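Local coordinates for Bd3459 (Bdellovibrio bacteriovorus, PDB 5CEC), which acts as a predatory endopeptidase of the peptidase S13 family during prey invasion and is bound by the ankyrin-repeat immunity protein Bd3460, at residues V39-M44 against F380-H385; H95-A100 against Q225-S230. The protein carries 1 engineered substitution. All blocks are in the same frame, centred on the assembly; numbering follows the deposited sequence.

Interaction 1: residues V39-M44 against F380-H385; sequences VYLNSM and FAVLMH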
# COMPACT_ATOMS: atom_id res chain seq x y z
N VAL A 39 -2.39 8.88 -20.75
CA VAL A 39 -1.20 8.60 -19.97
C VAL A 39 0.02 9.15 -20.68
O VAL A 39 0.21 8.88 -21.87
CB VAL A 39 -1.07 7.09 -19.74
CG1 VAL A 39 0.23 6.73 -19.05
CG2 VAL A 39 -2.30 6.62 -18.96
N TYR A 40 0.83 9.93 -19.95
CA TYR A 40 2.17 10.29 -20.42
C TYR A 40 3.03 10.62 -19.23
O TYR A 40 2.53 10.82 -18.14
CB TYR A 40 2.20 11.45 -21.42
CG TYR A 40 1.36 12.62 -21.04
CD1 TYR A 40 1.80 13.58 -20.09
CD2 TYR A 40 0.13 12.79 -21.62
CE1 TYR A 40 0.97 14.67 -19.76
CE2 TYR A 40 -0.67 13.84 -21.29
CZ TYR A 40 -0.26 14.77 -20.37
OH TYR A 40 -1.12 15.80 -20.06
N LEU A 41 4.33 10.63 -19.46
CA LEU A 41 5.30 10.93 -18.43
C LEU A 41 5.28 12.40 -18.06
O LEU A 41 5.30 13.26 -18.92
CB LEU A 41 6.69 10.54 -18.91
CG LEU A 41 7.82 10.70 -17.90
CD1 LEU A 41 7.68 9.80 -16.66
CD2 LEU A 41 9.14 10.44 -18.60
N ASN A 42 5.25 12.69 -16.76
CA ASN A 42 5.55 14.04 -16.26
C ASN A 42 7.06 14.17 -16.11
O ASN A 42 7.66 15.03 -16.74
CB ASN A 42 4.85 14.31 -14.93
CG ASN A 42 3.38 14.62 -15.09
OD1 ASN A 42 2.97 15.14 -16.13
ND2 ASN A 42 2.57 14.30 -14.05
N SER A 43 7.67 13.32 -15.30
CA SER A 43 9.12 13.29 -15.16
C SER A 43 9.63 12.00 -14.59
O SER A 43 8.98 11.40 -13.75
CB SER A 43 9.60 14.46 -14.28
OG SER A 43 11.01 14.57 -14.24
N MET A 44 10.84 11.60 -15.01
CA MET A 44 11.60 10.52 -14.39
C MET A 44 13.00 10.99 -14.14
O MET A 44 13.63 11.64 -14.98
CB MET A 44 11.62 9.26 -15.26
CG MET A 44 12.41 8.11 -14.67
SD MET A 44 12.22 6.59 -15.61
CE MET A 44 13.17 5.46 -14.61
N PHE A 380 15.46 6.10 -7.80
CA PHE A 380 14.66 6.54 -8.92
C PHE A 380 13.34 7.11 -8.46
O PHE A 380 12.86 6.81 -7.37
CB PHE A 380 14.40 5.34 -9.88
CG PHE A 380 13.40 4.36 -9.36
CD1 PHE A 380 12.05 4.55 -9.58
CD2 PHE A 380 13.80 3.28 -8.56
CE1 PHE A 380 11.12 3.67 -9.05
CE2 PHE A 380 12.87 2.43 -8.02
CZ PHE A 380 11.54 2.62 -8.27
N ALA A 381 12.75 7.90 -9.34
CA ALA A 381 11.36 8.34 -9.19
C ALA A 381 10.74 8.51 -10.55
O ALA A 381 11.38 9.05 -11.47
CB ALA A 381 11.22 9.59 -8.36
N VAL A 382 9.51 8.01 -10.69
CA VAL A 382 8.75 8.13 -11.94
C VAL A 382 7.40 8.75 -11.63
O VAL A 382 6.65 8.22 -10.81
CB VAL A 382 8.51 6.76 -12.63
CG1 VAL A 382 7.92 6.95 -14.02
CG2 VAL A 382 9.77 5.92 -12.68
N LEU A 383 7.13 9.89 -12.28
CA LEU A 383 5.91 10.66 -12.06
C LEU A 383 5.15 10.65 -13.37
O LEU A 383 5.58 11.28 -14.33
CB LEU A 383 6.21 12.08 -11.60
CG LEU A 383 7.15 12.19 -10.39
CD1 LEU A 383 7.42 13.66 -10.09
CD2 LEU A 383 6.61 11.50 -9.18
N MET A 384 4.05 9.89 -13.45
CA MET A 384 3.20 9.85 -14.65
C MET A 384 1.99 10.70 -14.45
O MET A 384 1.48 10.84 -13.34
CB MET A 384 2.71 8.45 -14.97
CG MET A 384 3.78 7.39 -15.15
SD MET A 384 4.81 7.62 -16.62
CE MET A 384 3.62 7.42 -17.92
N HIS A 385 1.53 11.23 -15.57
CA HIS A 385 0.24 11.85 -15.70
C HIS A 385 -0.83 10.83 -16.13
O HIS A 385 -0.58 10.01 -17.00
CB HIS A 385 0.31 12.96 -16.75
CG HIS A 385 -1.02 13.46 -17.10
ND1 HIS A 385 -1.69 14.35 -16.30
CD2 HIS A 385 -1.89 13.06 -18.06
CE1 HIS A 385 -2.92 14.50 -16.78
NE2 HIS A 385 -3.06 13.73 -17.84
O HOH W 1 2.84 12.88 -11.47
O HOH W 2 -0.32 14.92 -13.87

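Interaction 2: residues H95-A100 against Q225-S230; sequences HVTPTA and QKNEKS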
# COMPACT_ATOMS: atom_id res chain seq x y z
N HIS A 95 -2.48 3.91 33.83
CA HIS A 95 -2.40 4.18 35.25
C HIS A 95 -3.48 3.34 35.92
O HIS A 95 -4.65 3.59 35.69
CB HIS A 95 -2.61 5.67 35.49
CG HIS A 95 -1.57 6.51 34.82
ND1 HIS A 95 -0.42 6.87 35.46
CD2 HIS A 95 -1.48 7.02 33.56
CE1 HIS A 95 0.33 7.61 34.66
NE2 HIS A 95 -0.29 7.71 33.49
N VAL A 96 -3.06 2.32 36.66
CA VAL A 96 -3.95 1.24 37.11
C VAL A 96 -4.11 1.30 38.62
O VAL A 96 -3.11 1.21 39.34
CB VAL A 96 -3.39 -0.14 36.71
CG1 VAL A 96 -4.35 -1.25 37.14
CG2 VAL A 96 -3.13 -0.20 35.20
N THR A 97 -5.36 1.39 39.09
CA THR A 97 -5.63 1.45 40.53
C THR A 97 -6.67 0.39 40.92
O THR A 97 -7.74 0.34 40.30
CB THR A 97 -6.22 2.83 40.90
OG1 THR A 97 -5.37 3.87 40.41
CG2 THR A 97 -6.35 2.96 42.43
N PRO A 98 -6.36 -0.44 41.93
CA PRO A 98 -7.38 -1.42 42.36
C PRO A 98 -8.58 -0.74 43.03
O PRO A 98 -8.42 0.32 43.63
CB PRO A 98 -6.64 -2.32 43.34
CG PRO A 98 -5.41 -1.60 43.71
CD PRO A 98 -5.13 -0.51 42.73
N THR A 99 -9.77 -1.30 42.86
CA THR A 99 -10.97 -0.77 43.52
C THR A 99 -11.49 -1.80 44.50
O THR A 99 -11.17 -2.99 44.39
CB THR A 99 -12.12 -0.44 42.56
OG1 THR A 99 -12.66 -1.66 42.04
CG2 THR A 99 -11.66 0.46 41.45
N ALA A 100 -12.34 -1.32 45.41
CA ALA A 100 -12.85 -2.13 46.52
C ALA A 100 -13.49 -3.47 46.13
O ALA A 100 -13.45 -4.42 46.93
CB ALA A 100 -13.83 -1.30 47.35
N GLN A 225 -5.22 13.39 37.46
CA GLN A 225 -4.58 13.30 38.76
C GLN A 225 -4.31 11.84 39.06
O GLN A 225 -5.26 11.10 39.37
CB GLN A 225 -5.50 13.91 39.83
CG GLN A 225 -4.87 13.99 41.21
CD GLN A 225 -3.49 14.61 41.15
OE1 GLN A 225 -2.48 13.94 41.34
NE2 GLN A 225 -3.45 15.89 40.81
N LYS A 226 -3.06 11.39 38.96
CA LYS A 226 -2.80 9.95 39.24
C LYS A 226 -3.01 9.68 40.72
O LYS A 226 -2.59 10.46 41.58
CB LYS A 226 -1.47 9.38 38.69
CG LYS A 226 -0.18 9.58 39.48
CD LYS A 226 0.97 8.91 38.73
CE LYS A 226 2.34 9.27 39.29
NZ LYS A 226 2.49 8.74 40.66
N ASN A 227 -3.69 8.58 40.98
CA ASN A 227 -3.98 8.13 42.34
C ASN A 227 -2.68 7.72 43.07
O ASN A 227 -1.77 7.15 42.46
CB ASN A 227 -4.99 6.98 42.27
CG ASN A 227 -5.56 6.58 43.63
OD1 ASN A 227 -4.82 6.35 44.60
ND2 ASN A 227 -6.88 6.46 43.70
N GLU A 228 -2.58 8.03 44.36
CA GLU A 228 -1.39 7.63 45.11
C GLU A 228 -1.20 6.09 45.09
O GLU A 228 -0.08 5.61 45.10
CB GLU A 228 -1.44 8.17 46.55
CG GLU A 228 -0.21 7.86 47.40
CD GLU A 228 1.09 8.39 46.80
OE1 GLU A 228 1.17 9.61 46.55
OE2 GLU A 228 2.02 7.59 46.57
N LYS A 229 -2.31 5.36 44.99
CA LYS A 229 -2.34 3.90 44.97
C LYS A 229 -2.24 3.29 43.56
O LYS A 229 -2.35 2.07 43.38
CB LYS A 229 -3.70 3.49 45.55
CG LYS A 229 -3.87 2.04 45.94
CD LYS A 229 -5.03 1.84 46.93
CE LYS A 229 -5.48 0.39 46.99
NZ LYS A 229 -4.37 -0.60 46.92
N SER A 230 -2.05 4.12 42.53
CA SER A 230 -1.95 3.62 41.17
C SER A 230 -0.55 3.09 40.83
O SER A 230 0.46 3.47 41.45
CB SER A 230 -2.35 4.73 40.20
OG SER A 230 -1.37 5.73 40.16
O HOH W 3 -0.02 5.48 37.79

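Interaction 1: residues V39-M44 against F380-H385
Tyr40 and His385 form an antiparallel hydrogen-bonded pair, and the register slips by one residue before the next such pair, Ser43 with Leu383, because Asn42 and Ser43 both face Leu383. Leu383 O therefore takes two donors in its carbonyl plane, Asn42 N at 2.8 Å and Ser43 N at 3.1 Å. Asn42 OD1 comes within 3.5 Å of His385 CB, while ND2 donates to two waters, one donating to Met384 O and the other meeting His385 ND1 at the ring edge. Tyr40 and His385 make an offset stack with planes 16° apart, His385 CD2 lying over the tyrosine face 3.3 Å from CZ. With CG between backbone N and carbonyl carbon (chi1 46°), Tyr40 swings its ring over the imidazole, whose rotation is further fixed by a hydrogen bond from NE2 to Asp387. On the opposite face Met384, bent at chi2 and chi3, brings CE to 3.6 Å from Val39 CG1 and SD equally near Leu41 CD1, beside Gln401 and Ile402 of helix 394-411. A classic beta bulge thus interrupts the pairing of strand 40-48 with 376-385; such a meeting of N- and C-terminal strands is usual in the beta-lactamase clan.

Interaction 2: residues H95-A100 against Q225-S230
Lys229 reaches along the end of strand 91-98 from a turn that meets Thr97 and Pro98 without a direct hydrogen bond. Its CB sits 4.1 Å from Thr97 CG2; beyond it the chain runs extended to CE, 3.8 Å from Pro98 CG, and the turn at chi4 (39°) sets NZ 3.5 Å from that same carbon. The lysine touches the strand at its two ends, CB on Thr97 and CE and NZ on Pro98. Thr97 takes the centre of the contact: CG2 faces the Asn227 amide, crossing it at about a right angle, and OG1 presses to 3.1 Å from Ser230 CB, a tight approach for a carbon. Next to it, Ser230 CA makes a CA-H...O contact with Val96 O at 3.2 Å. Inside the turn, Asn227 O is gripped twice by Ser230, by its backbone N and, at 2.7 Å, by OG, which arrives in the carbonyl plane on a lone pair. Ser230 OG also accepts from a water 2.7 Å from His95 ND1, at the edge of the imidazole, while His95 NE2 is hydrogen-bonded to Glu109. Lys226, whose CD approaches the same imidazole, has its side chain near a bound sulfate. Asn227 OD1 accepts from Lys229 N at 2.7 Å, so an Asx turn braces the type I beta turn 227-230 that leads into strand 231-236, the antiparallel neighbour of strand 91-98 in the mixed sheet.

How the interactions relate
Interactions 1 and 2 share no element and lie on opposite sides of the chain's centre, with centres about 58 Å apart and nearest atoms about 43 Å apart. The first belongs to the antiparallel sheet packed against helices 307-322 and 394-411, the second to a separate mixed sheet, most of whose strands lie in sequence between the two that interaction 1 pairs. Burial differs accordingly: 588 Å² with a ladder of main-chain bonds broken by a bulge and apolar side chains in interaction 1, against 322 Å² at a peripheral turn, where van der Waals contacts and one bridging water do the joining. Both are partly buried, and neither pair of segments is touched by Bd3460 in the complex.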